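Local coordinates for mandelate racemase/muconate lactonizing enzyme family protein (Roseovarius sp. TM1035, PDB 3T9P), which probably acts as an isomerase of the enolase superfamily, in the mandelate racemase and muconate lactonizing enzyme group, although its substrate is not established, at residues W168-E173 with G183-V188; G175-E180 with C209-R214; L313-T318 with D352-E357; G347-D352 with W369-S374. All coordinates share one frame; numbering follows the deposited sequence.

Contact 1: W168-E173 with G183-V188; sequences WRVGAE and GRTEAV
Arg184 and Thr185, in the first turn of helix 184-196, hold the backbone of 168-173 by hydrogen bonds. Gly171 N donates to Thr185 OG1 over 3.0 Å, nearly straight at 169°. The hydroxyl lies beside the backbone N of Thr185 (chi1 -66°), which turns OG1 to Gly171 and CG2 to Val170 CB. A valine in place of Thr185 would probably leave Gly171 N without this straight acceptor. Arg184 reaches over with an extended chain, and its NH1 bonds Arg169 O at 2.9 Å. The oxygen sits close to the guanidinium plane, yet the nitrogen stands well above the carbonyl plane. Trp168 NE1 makes a weak, bent bond of 3.3 Å to Val188 O.

These parts belong to a beta-alpha-beta unit of the barrel: strand 165-169, helix 184-196, strand 201-205.

Two waters add bridges. Water 1 links Arg169 N to Arg184 NH2, and water 2 links Gly171 O to Arg184 NH1. NH2 also bonds Ile145 O, so bonds at both NH1 and NH2 limit the turning of the guanidinium.

Apolar contacts fill the rest. Trp168 CD1 meets Val188 CG2 at 3.6 Å as the two side chains pass in opposite directions. The same methyl lies over one guanidinium face of Arg184, toward the rim. The side chains of Val170 and Val188 cross at about a right angle, with CG1 of each 4.1 Å apart.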
loop_
_atom_site.group_PDB
_atom_site.type_symbol
_atom_site.label_atom_id
_atom_site.label_comp_id
_atom_site.label_asym_id
_atom_site.label_seq_id
_atom_site.Cartn_x
_atom_site.Cartn_y
_atom_site.Cartn_z
ATOM N N TRP A 168 -22.115 6.923 -15.481
ATOM C CA TRP A 168 -21.810 8.292 -15.070
ATOM C C TRP A 168 -21.676 8.414 -13.543
ATOM O O TRP A 168 -21.651 7.395 -12.805
ATOM C CB TRP A 168 -22.926 9.231 -15.667
ATOM C CG TRP A 168 -24.330 9.089 -15.252
ATOM C CD1 TRP A 168 -25.011 9.931 -14.388
ATOM C CD2 TRP A 168 -25.288 8.056 -15.641
ATOM N NE1 TRP A 168 -26.339 9.549 -14.318
ATOM C CE2 TRP A 168 -26.519 8.409 -15.079
ATOM C CE3 TRP A 168 -25.242 6.957 -16.541
ATOM C CZ2 TRP A 168 -27.669 7.618 -15.245
ATOM C CZ3 TRP A 168 -26.372 6.202 -16.754
ATOM C CH2 TRP A 168 -27.628 6.593 -16.150
ATOM N N ARG A 169 -21.497 9.665 -13.077
ATOM C CA ARG A 169 -21.096 9.901 -11.684
ATOM C C ARG A 169 -22.167 10.517 -10.868
ATOM O O ARG A 169 -22.911 11.390 -11.359
ATOM C CB ARG A 169 -19.881 10.828 -11.562
ATOM C CG ARG A 169 -18.663 10.391 -12.424
ATOM C CD ARG A 169 -17.984 9.144 -11.918
ATOM N NE ARG A 169 -17.356 8.401 -13.004
ATOM C CZ ARG A 169 -16.604 7.324 -12.858
ATOM N NH1 ARG A 169 -16.178 6.674 -13.952
ATOM N NH2 ARG A 169 -16.278 6.880 -11.624
ATOM N N VAL A 170 -22.227 10.072 -9.618
ATOM C CA VAL A 170 -23.046 10.713 -8.606
ATOM C C VAL A 170 -22.154 11.109 -7.405
ATOM O O VAL A 170 -21.003 10.670 -7.316
ATOM C CB VAL A 170 -24.248 9.816 -8.141
ATOM C CG1 VAL A 170 -25.142 9.510 -9.310
ATOM C CG2 VAL A 170 -23.691 8.446 -7.545
ATOM N N GLY A 171 -22.721 11.960 -6.556
ATOM C CA GLY A 171 -22.084 12.422 -5.340
ATOM C C GLY A 171 -20.836 13.195 -5.812
ATOM O O GLY A 171 -20.772 13.663 -6.943
ATOM N N ALA A 172 -19.927 13.374 -4.859
ATOM C CA ALA A 172 -18.552 13.975 -5.015
ATOM C C ALA A 172 -17.544 12.927 -4.543
ATOM O O ALA A 172 -17.791 12.180 -3.567
ATOM C CB ALA A 172 -18.462 15.327 -4.231
ATOM N N GLU A 173 -16.424 12.811 -5.249
ATOM C CA GLU A 173 -15.392 11.798 -4.864
ATOM C C GLU A 173 -14.994 11.944 -3.400
ATOM O O GLU A 173 -14.528 13.016 -2.981
ATOM C CB GLU A 173 -14.166 11.858 -5.742
ATOM C CG GLU A 173 -13.088 10.860 -5.306
ATOM C CD GLU A 173 -11.809 11.060 -6.164
ATOM O OE1 GLU A 173 -11.151 12.121 -6.033
ATOM O OE2 GLU A 173 -11.456 10.156 -6.950
ATOM N N GLY A 183 -28.047 19.452 -5.443
ATOM C CA GLY A 183 -28.993 18.978 -6.420
ATOM C C GLY A 183 -28.446 18.263 -7.638
ATOM O O GLY A 183 -29.199 17.872 -8.462
ATOM N N ARG A 184 -27.139 18.101 -7.763
ATOM C CA ARG A 184 -26.632 17.469 -8.980
ATOM C C ARG A 184 -27.082 16.041 -9.164
ATOM O O ARG A 184 -27.542 15.724 -10.170
ATOM C CB ARG A 184 -25.130 17.548 -9.131
ATOM C CG ARG A 184 -24.673 16.972 -10.431
ATOM C CD ARG A 184 -23.240 16.890 -10.576
ATOM N NE ARG A 184 -22.823 16.515 -11.900
ATOM C CZ ARG A 184 -22.609 15.285 -12.297
ATOM N NH1 ARG A 184 -22.787 14.296 -11.463
ATOM N NH2 ARG A 184 -22.223 15.074 -13.519
ATOM N N THR A 185 -27.027 15.273 -8.114
ATOM C CA THR A 185 -27.380 13.870 -8.155
ATOM C C THR A 185 -28.867 13.666 -8.474
ATOM O O THR A 185 -29.253 12.868 -9.284
ATOM C CB THR A 185 -26.896 13.172 -6.867
ATOM O OG1 THR A 185 -25.468 13.171 -6.841
ATOM C CG2 THR A 185 -27.369 11.788 -6.794
ATOM N N GLU A 186 -29.668 14.482 -7.832
ATOM C CA GLU A 186 -31.147 14.485 -8.020
ATOM C C GLU A 186 -31.520 14.731 -9.446
ATOM O O GLU A 186 -32.467 14.100 -9.934
ATOM C CB GLU A 186 -31.864 15.473 -7.048
ATOM C CG GLU A 186 -31.895 14.950 -5.646
ATOM C CD GLU A 186 -30.586 15.224 -4.827
ATOM O OE1 GLU A 186 -29.673 15.959 -5.293
ATOM O OE2 GLU A 186 -30.525 14.725 -3.683
ATOM N N ALA A 187 -30.746 15.534 -10.151
ATOM C CA ALA A 187 -30.949 15.795 -11.546
ATOM C C ALA A 187 -30.296 14.834 -12.528
ATOM O O ALA A 187 -30.964 14.496 -13.600
ATOM C CB ALA A 187 -30.547 17.215 -11.891
ATOM N N VAL A 188 -29.047 14.420 -12.213
ATOM C CA VAL A 188 -28.211 13.723 -13.217
ATOM C C VAL A 188 -28.829 12.301 -13.420
ATOM O O VAL A 188 -28.739 11.734 -14.501
ATOM C CB VAL A 188 -26.679 13.665 -12.802
ATOM C CG1 VAL A 188 -26.440 12.552 -11.768
ATOM C CG2 VAL A 188 -25.835 13.429 -13.947
HETATM O O HOH W 1 -21.478 12.315 -14.573
HETATM O O HOH W 2 -22.740 14.356 -8.745
#

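Contact 2: G175-E180 with C209-R214; sequences GRDHDE and CYSPAR
Asp177 OD1 lies at the edge of the Tyr210 ring, near its plane and 3.4 Å from Tyr210 CD1. Cys209 CB sits over the centre of one face of this ring. Water 4 is also at its edge, and joins Asp177 O to Arg214 NE. The carboxylate of Asp177 is held at both oxygens. Its OD2 uses the syn lone pair to accept from Ser211 OG at 2.8 Å. Its OD1 accepts from Ser211 N at 2.9 Å, with the nitrogen above the carboxylate plane. Arg214 CB lies 3.5 Å from Asp177 OD1.

The backbones join as well: Asp177 N donates to Cys209 O over 2.8 Å. A type I' turn, Gly175 to His178, presents Asp177 in this way. The contact thus ties the loop after strand 165-169 to the start of helix 212-224. Arg176 points away from it and forms salt bridges to Glu90 and Asp83 of the second subunit.

Ser211 is the N-cap of helix 212-224, so the charge of Asp177 sits by the helix start and is likely to be favoured there. Arg214 NE lies 5.4 Å from Asp177 OD1, too far for a salt bridge; the guanidinium of Arg214 pairs with Glu217 and Glu186.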
loop_
_atom_site.group_PDB
_atom_site.type_symbol
_atom_site.label_atom_id
_atom_site.label_comp_id
_atom_site.label_asym_id
_atom_site.label_seq_id
_atom_site.Cartn_x
_atom_site.Cartn_y
_atom_site.Cartn_z
ATOM N N GLY A 175 -16.617 12.426 -0.925
ATOM C CA GLY A 175 -17.275 13.673 -0.597
ATOM C C GLY A 175 -17.879 13.801 0.790
ATOM O O GLY A 175 -18.467 14.853 1.032
ATOM N N ARG A 176 -17.830 12.743 1.629
ATOM C CA ARG A 176 -18.444 12.711 2.969
ATOM C C ARG A 176 -19.929 13.210 2.909
ATOM O O ARG A 176 -20.373 14.167 3.631
ATOM C CB ARG A 176 -17.656 13.559 3.974
ATOM C CG ARG A 176 -16.137 13.084 4.066
ATOM C CD ARG A 176 -15.473 13.943 5.178
ATOM N NE ARG A 176 -14.069 13.552 5.324
ATOM C CZ ARG A 176 -13.290 14.020 6.303
ATOM N NH1 ARG A 176 -13.783 14.905 7.214
ATOM N NH2 ARG A 176 -12.035 13.615 6.375
ATOM N N ASP A 177 -20.675 12.577 2.018
ATOM C CA ASP A 177 -22.089 12.931 1.839
ATOM C C ASP A 177 -22.414 14.224 1.165
ATOM O O ASP A 177 -23.588 14.504 0.938
ATOM C CB ASP A 177 -22.874 12.824 3.145
ATOM C CG ASP A 177 -23.298 11.424 3.410
ATOM O OD1 ASP A 177 -23.339 10.560 2.484
ATOM O OD2 ASP A 177 -23.662 11.100 4.521
ATOM N N HIS A 178 -21.425 14.988 0.729
ATOM C CA HIS A 178 -21.714 16.203 -0.015
ATOM C C HIS A 178 -21.713 15.889 -1.496
ATOM O O HIS A 178 -20.836 15.196 -1.943
ATOM C CB HIS A 178 -20.612 17.273 0.240
ATOM C CG HIS A 178 -20.588 17.776 1.658
ATOM N ND1 HIS A 178 -21.554 18.635 2.161
ATOM C CD2 HIS A 178 -19.754 17.493 2.696
ATOM C CE1 HIS A 178 -21.312 18.858 3.446
ATOM N NE2 HIS A 178 -20.229 18.180 3.793
ATOM N N ASP A 179 -22.619 16.455 -2.258
ATOM C CA ASP A 179 -22.687 16.304 -3.708
ATOM C C ASP A 179 -21.659 17.182 -4.409
ATOM O O ASP A 179 -21.053 18.041 -3.764
ATOM C CB ASP A 179 -24.089 16.710 -4.146
ATOM C CG ASP A 179 -24.570 15.933 -5.388
ATOM O OD1 ASP A 179 -23.726 15.298 -6.034
ATOM O OD2 ASP A 179 -25.767 16.017 -5.746
ATOM N N GLU A 180 -21.434 16.963 -5.699
ATOM C CA GLU A 180 -20.592 17.849 -6.508
ATOM C C GLU A 180 -21.065 19.324 -6.458
ATOM O O GLU A 180 -20.266 20.213 -6.325
ATOM C CB GLU A 180 -20.545 17.435 -7.974
ATOM C CG GLU A 180 -19.442 18.176 -8.792
ATOM C CD GLU A 180 -17.979 17.726 -8.373
ATOM O OE1 GLU A 180 -17.765 16.852 -7.487
ATOM O OE2 GLU A 180 -17.031 18.204 -8.981
ATOM N N CYS A 209 -18.379 8.412 -1.933
ATOM C CA CYS A 209 -19.014 9.595 -1.368
ATOM C C CYS A 209 -19.824 9.349 -0.068
ATOM O O CYS A 209 -19.761 10.168 0.885
ATOM C CB CYS A 209 -19.982 10.208 -2.397
ATOM S SG CYS A 209 -20.711 11.865 -1.872
ATOM N N TYR A 210 -20.667 8.312 -0.047
ATOM C CA TYR A 210 -21.810 8.338 0.877
ATOM C C TYR A 210 -21.676 7.539 2.139
ATOM O O TYR A 210 -21.054 6.480 2.155
ATOM C CB TYR A 210 -23.070 7.797 0.164
ATOM C CG TYR A 210 -23.452 8.569 -1.005
ATOM C CD1 TYR A 210 -23.951 9.879 -0.841
ATOM C CD2 TYR A 210 -23.345 8.055 -2.265
ATOM C CE1 TYR A 210 -24.321 10.608 -1.934
ATOM C CE2 TYR A 210 -23.713 8.803 -3.391
ATOM C CZ TYR A 210 -24.221 10.067 -3.213
ATOM O OH TYR A 210 -24.647 10.849 -4.295
ATOM N N SER A 211 -22.404 7.942 3.188
ATOM C CA SER A 211 -22.609 7.062 4.338
ATOM C C SER A 211 -23.691 6.020 3.914
ATOM O O SER A 211 -24.401 6.255 2.960
ATOM C CB SER A 211 -23.142 7.860 5.573
ATOM O OG SER A 211 -24.374 8.457 5.171
ATOM N N PRO A 212 -23.815 4.882 4.622
ATOM C CA PRO A 212 -24.773 3.886 4.096
ATOM C C PRO A 212 -26.240 4.383 3.971
ATOM O O PRO A 212 -26.895 4.076 2.973
ATOM C CB PRO A 212 -24.674 2.738 5.067
ATOM C CG PRO A 212 -23.446 2.960 5.846
ATOM C CD PRO A 212 -23.141 4.403 5.827
ATOM N N ALA A 213 -26.739 5.112 4.977
ATOM C CA ALA A 213 -28.107 5.708 4.936
ATOM C C ALA A 213 -28.353 6.562 3.721
ATOM O O ALA A 213 -29.364 6.389 3.000
ATOM C CB ALA A 213 -28.391 6.559 6.292
ATOM N N ARG A 214 -27.443 7.494 3.428
ATOM C CA ARG A 214 -27.596 8.279 2.215
ATOM C C ARG A 214 -27.443 7.454 0.880
ATOM O O ARG A 214 -28.114 7.758 -0.149
ATOM C CB ARG A 214 -26.612 9.445 2.276
ATOM C CG ARG A 214 -26.726 10.469 1.216
ATOM C CD ARG A 214 -27.891 11.574 1.392
ATOM N NE ARG A 214 -27.865 12.289 0.102
ATOM C CZ ARG A 214 -28.839 12.255 -0.775
ATOM N NH1 ARG A 214 -29.956 11.584 -0.453
ATOM N NH2 ARG A 214 -28.703 12.911 -1.933
HETATM O O HOH W 3 -16.777 10.023 1.869
HETATM O O HOH W 4 -25.578 14.136 -1.061
#

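Contact 3: L313-T318 with D352-E357; sequences LVTMCT and DPYRIE
The hydroxyl of Tyr354 meets the backbone of helix 313-322 in its first turns, and this is the tight part of the contact. Met316 N donates to Tyr354 OH over 2.9 Å, with an N-H...O angle of 142°. The nitrogen comes in at the ring edge, near its plane. The same hydroxyl makes a weak hydrogen bond to Ser312 O, four residues before Met316. Met316 CB closes in to 3.3 Å of Tyr354 OH. Thr315 CG2 approaches the ring obliquely, 3.6 Å from Tyr354 CE1. That methyl is placed by chi1 of -65°, which turns Thr315 OG1 to its own partner, Asn310 O. Phe334, on strand 332-335, touches both Thr315 and Tyr354, so the tyrosine packs against the helix and a barrel strand at once.

The loose side lies toward Pro353. Met316 bends at chi2 and chi3 to bring its methyl there. Met316 CE meets Pro353 CB at 4.0 Å, the two side chains crossing at about a right angle. Beyond it the type I turn from Asp352 to Arg355 runs out to solvent, and both of these end residues are exposed.

The chemistry is lopsided: one phenol supplies the hydrogen bonding to the helix, and van der Waals contact supplies the rest. The hydroxyl accepts from Met316 N and only weakly meets Ser312 O, which probably fixes the ring's position against the helix.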
loop_
_atom_site.group_PDB
_atom_site.type_symbol
_atom_site.label_atom_id
_atom_site.label_comp_id
_atom_site.label_asym_id
_atom_site.label_seq_id
_atom_site.Cartn_x
_atom_site.Cartn_y
_atom_site.Cartn_z
ATOM N N LEU A 313 -2.608 1.246 -21.862
ATOM C CA LEU A 313 -2.688 -0.184 -22.132
ATOM C C LEU A 313 -3.769 -0.909 -21.219
ATOM O O LEU A 313 -4.189 -2.048 -21.478
ATOM C CB LEU A 313 -1.313 -0.765 -21.851
ATOM C CG LEU A 313 -1.224 -2.230 -22.303
ATOM C CD1 LEU A 313 -1.320 -2.325 -23.762
ATOM C CD2 LEU A 313 0.048 -2.926 -21.723
ATOM N N VAL A 314 -4.077 -0.288 -20.092
ATOM C CA VAL A 314 -5.023 -0.920 -19.136
ATOM C C VAL A 314 -6.308 -1.418 -19.862
ATOM O O VAL A 314 -6.852 -2.452 -19.534
ATOM C CB VAL A 314 -5.300 0.004 -17.909
ATOM C CG1 VAL A 314 -6.076 1.317 -18.322
ATOM C CG2 VAL A 314 -6.113 -0.787 -16.759
ATOM N N THR A 315 -6.820 -0.651 -20.808
ATOM C CA THR A 315 -8.028 -1.076 -21.463
ATOM C C THR A 315 -7.797 -2.367 -22.301
ATOM O O THR A 315 -8.602 -3.328 -22.178
ATOM C CB THR A 315 -8.725 0.114 -22.239
ATOM O OG1 THR A 315 -9.141 1.087 -21.263
ATOM C CG2 THR A 315 -10.087 -0.386 -23.077
ATOM N N MET A 316 -6.752 -2.423 -23.063
ATOM C CA MET A 316 -6.426 -3.652 -23.860
ATOM C C MET A 316 -6.131 -4.851 -22.934
ATOM O O MET A 316 -6.625 -5.953 -23.168
ATOM C CB MET A 316 -5.203 -3.393 -24.804
ATOM C CG MET A 316 -4.852 -4.644 -25.754
ATOM S SD MET A 316 -6.364 -5.148 -26.666
ATOM C CE MET A 316 -6.452 -3.801 -27.836
ATOM N N CYS A 317 -5.458 -4.620 -21.799
ATOM C CA CYS A 317 -5.231 -5.806 -20.866
ATOM C C CYS A 317 -6.574 -6.332 -20.354
ATOM O O CYS A 317 -6.783 -7.604 -20.230
ATOM C CB CYS A 317 -4.390 -5.381 -19.680
ATOM S SG CYS A 317 -2.657 -4.934 -20.075
ATOM N N THR A 318 -7.462 -5.371 -19.975
ATOM C CA THR A 318 -8.801 -5.731 -19.558
ATOM C C THR A 318 -9.582 -6.514 -20.651
ATOM O O THR A 318 -10.327 -7.487 -20.344
ATOM C CB THR A 318 -9.567 -4.494 -19.080
ATOM O OG1 THR A 318 -8.783 -3.873 -18.044
ATOM C CG2 THR A 318 -10.834 -4.897 -18.476
ATOM N N ASP A 352 -5.484 1.724 -34.533
ATOM C CA ASP A 352 -6.675 2.140 -33.849
ATOM C C ASP A 352 -7.075 0.930 -32.982
ATOM O O ASP A 352 -8.094 0.295 -33.211
ATOM C CB ASP A 352 -7.724 2.413 -34.928
ATOM C CG ASP A 352 -8.940 3.105 -34.385
ATOM O OD1 ASP A 352 -8.881 3.650 -33.264
ATOM O OD2 ASP A 352 -9.970 3.093 -35.074
ATOM N N PRO A 353 -6.250 0.591 -31.979
ATOM C CA PRO A 353 -6.555 -0.636 -31.162
ATOM C C PRO A 353 -7.889 -0.537 -30.379
ATOM O O PRO A 353 -8.527 -1.581 -30.086
ATOM C CB PRO A 353 -5.314 -0.760 -30.226
ATOM C CG PRO A 353 -4.798 0.700 -30.120
ATOM C CD PRO A 353 -5.033 1.300 -31.541
ATOM N N TYR A 354 -8.332 0.683 -30.105
ATOM C CA TYR A 354 -9.595 0.907 -29.356
ATOM C C TYR A 354 -10.791 1.334 -30.213
ATOM O O TYR A 354 -11.784 1.917 -29.670
ATOM C CB TYR A 354 -9.364 1.861 -28.194
ATOM C CG TYR A 354 -8.319 1.330 -27.193
ATOM C CD1 TYR A 354 -8.469 0.082 -26.600
ATOM C CD2 TYR A 354 -7.194 2.095 -26.843
ATOM C CE1 TYR A 354 -7.567 -0.381 -25.678
ATOM C CE2 TYR A 354 -6.220 1.611 -25.903
ATOM C CZ TYR A 354 -6.425 0.387 -25.309
ATOM O OH TYR A 354 -5.536 -0.157 -24.385
ATOM N N ARG A 355 -10.793 0.919 -31.460
ATOM C CA ARG A 355 -11.940 1.152 -32.303
ATOM C C ARG A 355 -13.176 0.472 -31.704
ATOM O O ARG A 355 -13.126 -0.638 -31.278
ATOM C CB ARG A 355 -11.736 0.524 -33.652
ATOM C CG ARG A 355 -12.818 0.833 -34.588
ATOM C CD ARG A 355 -12.548 0.339 -35.951
ATOM N NE ARG A 355 -13.491 0.926 -36.852
ATOM C CZ ARG A 355 -14.570 0.317 -37.316
ATOM N NH1 ARG A 355 -14.821 -0.951 -36.978
ATOM N NH2 ARG A 355 -15.380 0.963 -38.126
ATOM N N ILE A 356 -14.278 1.174 -31.717
ATOM C CA ILE A 356 -15.535 0.659 -31.258
ATOM C C ILE A 356 -16.499 0.598 -32.434
ATOM O O ILE A 356 -16.626 1.520 -33.166
ATOM C CB ILE A 356 -16.189 1.565 -30.237
ATOM C CG1 ILE A 356 -15.385 1.644 -28.936
ATOM C CG2 ILE A 356 -17.609 1.182 -30.023
ATOM C CD1 ILE A 356 -15.350 0.405 -28.109
ATOM N N GLU A 357 -17.129 -0.538 -32.605
ATOM C CA GLU A 357 -18.199 -0.744 -33.553
ATOM C C GLU A 357 -19.344 -1.487 -32.879
ATOM O O GLU A 357 -19.144 -2.489 -32.248
ATOM C CB GLU A 357 -17.721 -1.468 -34.800
#

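Contact 4: G347-D352 with W369-S374; sequences GLFLGD and WGVEIS
Phe349 and Ile373 face each other as a single antiparallel bridge, a non-hydrogen-bonded pair with CA atoms 4.4 Å apart. Backbone hydrogen bonds flank the pair. Ser374 N donates to Leu348 O and Leu350 N to Glu372 O, each 2.9 Å long and nearly straight. Two CA-H...O contacts lie between them: Phe349 CA to Glu372 O and Ile373 CA to Leu348 O. Water 5 carries the pairing one step on, donating to Leu350 O and accepting from Glu372 N.

Strand 360-363 pairs antiparallel with strand 132-139 of the barrel sheet, and the bridge ties together the two loops that flank it in the sequence. It lies just before helix 375-379, whose N-cap is Ser374. The serine hydroxyl caps Thr376 N.

Apolar contacts gather on the Phe349 ring. Its CG is anti to the carbonyl carbon (chi1 -56°), which swings the ring over toward Ile373 and Val371. Ile373 CG1 is at the ring edge, 3.9 Å from Phe349 CE1. Val371 CG2 comes in obliquely, 4.1 Å from the same CE1. Leu348 CB sits over the centre of one ring face. An alanine at Phe349 would probably open a gap beside Val371 and Ile373.

Leu350, itself exposed, spreads its two methyls. Leu350 CD1 rests 3.5 Å from Glu372 CD, and Leu350 CD2 lies 3.7 Å from Ser374 OG.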
loop_
_atom_site.group_PDB
_atom_site.type_symbol
_atom_site.label_atom_id
_atom_site.label_comp_id
_atom_site.label_asym_id
_atom_site.label_seq_id
_atom_site.Cartn_x
_atom_site.Cartn_y
_atom_site.Cartn_z
ATOM N N GLY A 347 -1.716 9.589 -29.033
ATOM C CA GLY A 347 -0.444 9.199 -29.617
ATOM C C GLY A 347 0.342 8.131 -28.862
ATOM O O GLY A 347 1.510 7.895 -29.199
ATOM N N LEU A 348 -0.260 7.431 -27.880
ATOM C CA LEU A 348 0.493 6.353 -27.248
ATOM C C LEU A 348 0.707 5.221 -28.197
ATOM O O LEU A 348 1.850 4.683 -28.236
ATOM C CB LEU A 348 -0.205 5.811 -25.969
ATOM C CG LEU A 348 -0.422 6.817 -24.894
ATOM C CD1 LEU A 348 -1.251 6.143 -23.743
ATOM C CD2 LEU A 348 0.875 7.454 -24.412
ATOM N N PHE A 349 -0.350 4.851 -28.965
ATOM C CA PHE A 349 -0.281 3.648 -29.775
ATOM C C PHE A 349 -0.463 4.024 -31.277
ATOM O O PHE A 349 -1.125 5.012 -31.574
ATOM C CB PHE A 349 -1.429 2.704 -29.344
ATOM C CG PHE A 349 -1.363 2.403 -27.870
ATOM C CD1 PHE A 349 -0.270 1.724 -27.355
ATOM C CD2 PHE A 349 -2.392 2.833 -26.994
ATOM C CE1 PHE A 349 -0.157 1.418 -25.929
ATOM C CE2 PHE A 349 -2.316 2.503 -25.583
ATOM C CZ PHE A 349 -1.162 1.821 -25.071
ATOM N N LEU A 350 0.083 3.218 -32.169
ATOM C CA LEU A 350 -0.167 3.364 -33.611
ATOM C C LEU A 350 -1.449 2.620 -33.983
ATOM O O LEU A 350 -1.882 1.691 -33.238
ATOM C CB LEU A 350 1.013 2.768 -34.394
ATOM C CG LEU A 350 2.362 3.496 -34.166
ATOM C CD1 LEU A 350 3.581 2.838 -34.780
ATOM C CD2 LEU A 350 2.267 4.980 -34.511
ATOM N N GLY A 351 -2.091 3.018 -35.091
ATOM C CA GLY A 351 -3.326 2.313 -35.528
ATOM C C GLY A 351 -4.577 2.630 -34.666
ATOM O O GLY A 351 -4.752 3.671 -34.096
ATOM N N ASP A 352 -5.484 1.724 -34.533
ATOM C CA ASP A 352 -6.675 2.140 -33.849
ATOM C C ASP A 352 -7.075 0.930 -32.982
ATOM O O ASP A 352 -8.094 0.295 -33.211
ATOM C CB ASP A 352 -7.724 2.413 -34.928
ATOM C CG ASP A 352 -8.940 3.105 -34.385
ATOM O OD1 ASP A 352 -8.881 3.650 -33.264
ATOM O OD2 ASP A 352 -9.970 3.093 -35.074
ATOM N N TRP A 369 -0.250 -8.338 -26.764
ATOM C CA TRP A 369 -1.339 -7.453 -26.508
ATOM C C TRP A 369 -1.935 -6.987 -27.783
ATOM O O TRP A 369 -3.092 -6.426 -27.779
ATOM C CB TRP A 369 -0.933 -6.202 -25.727
ATOM C CG TRP A 369 -0.411 -6.548 -24.345
ATOM C CD1 TRP A 369 0.842 -6.269 -23.837
ATOM C CD2 TRP A 369 -1.111 -7.252 -23.346
ATOM N NE1 TRP A 369 0.959 -6.810 -22.536
ATOM C CE2 TRP A 369 -0.223 -7.407 -22.217
ATOM C CE3 TRP A 369 -2.394 -7.757 -23.254
ATOM C CZ2 TRP A 369 -0.593 -8.054 -21.051
ATOM C CZ3 TRP A 369 -2.781 -8.440 -22.039
ATOM C CH2 TRP A 369 -1.859 -8.554 -20.959
ATOM N N GLY A 370 -1.205 -7.203 -28.865
ATOM C CA GLY A 370 -1.656 -6.723 -30.187
ATOM C C GLY A 370 -1.602 -5.214 -30.374
ATOM O O GLY A 370 -2.468 -4.671 -31.074
ATOM N N VAL A 371 -0.648 -4.510 -29.756
ATOM C CA VAL A 371 -0.685 -3.058 -29.846
ATOM C C VAL A 371 0.740 -2.661 -30.148
ATOM O O VAL A 371 1.649 -3.386 -29.767
ATOM C CB VAL A 371 -1.174 -2.273 -28.551
ATOM C CG1 VAL A 371 -2.650 -2.551 -28.171
ATOM C CG2 VAL A 371 -0.235 -2.406 -27.355
ATOM N N GLU A 372 0.937 -1.533 -30.810
ATOM C CA GLU A 372 2.302 -1.071 -31.095
ATOM C C GLU A 372 2.444 0.323 -30.519
ATOM O O GLU A 372 1.649 1.231 -30.851
ATOM C CB GLU A 372 2.577 -1.118 -32.614
ATOM C CG GLU A 372 4.099 -0.861 -32.915
ATOM C CD GLU A 372 4.344 -0.585 -34.431
ATOM O OE1 GLU A 372 3.363 -0.687 -35.269
ATOM O OE2 GLU A 372 5.530 -0.234 -34.742
ATOM N N ILE A 373 3.382 0.484 -29.577
ATOM C CA ILE A 373 3.570 1.785 -28.933
ATOM C C ILE A 373 4.319 2.603 -29.965
ATOM O O ILE A 373 5.327 2.139 -30.529
ATOM C CB ILE A 373 4.424 1.683 -27.596
ATOM C CG1 ILE A 373 3.616 0.889 -26.545
ATOM C CG2 ILE A 373 4.819 3.028 -27.049
ATOM C CD1 ILE A 373 4.514 0.030 -25.809
ATOM N N SER A 374 3.929 3.845 -30.114
ATOM C CA SER A 374 4.610 4.673 -31.081
ATOM C C SER A 374 6.049 4.997 -30.684
ATOM O O SER A 374 6.268 5.514 -29.618
ATOM C CB SER A 374 3.918 6.022 -31.243
ATOM O OG SER A 374 4.670 6.745 -32.278
HETATM O O HOH W 5 -1.565 -0.373 -31.747
#

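The four contacts form two touching pairs. Contacts 1 and 2 have centres about 10 Å apart and are joined by a salt bridge from Glu186 to Arg214 and a probable hydrogen bond from Thr185 N to Asp179 OD2. Contacts 3 and 4 also lie about 10 Å apart, share Asp352, and meet through Leu313 with Val371 and Met316 with Trp369. Contacts 2 and 4 are about 39 Å apart between centres, on opposite sides of the chain's centre. In this superfamily the active site lies at the C-terminal ends of the barrel strands. Contact 1 begins at such a strand end, where Arg169 forms a salt bridge with Asp205 of strand 201-205, so it probably borders the site.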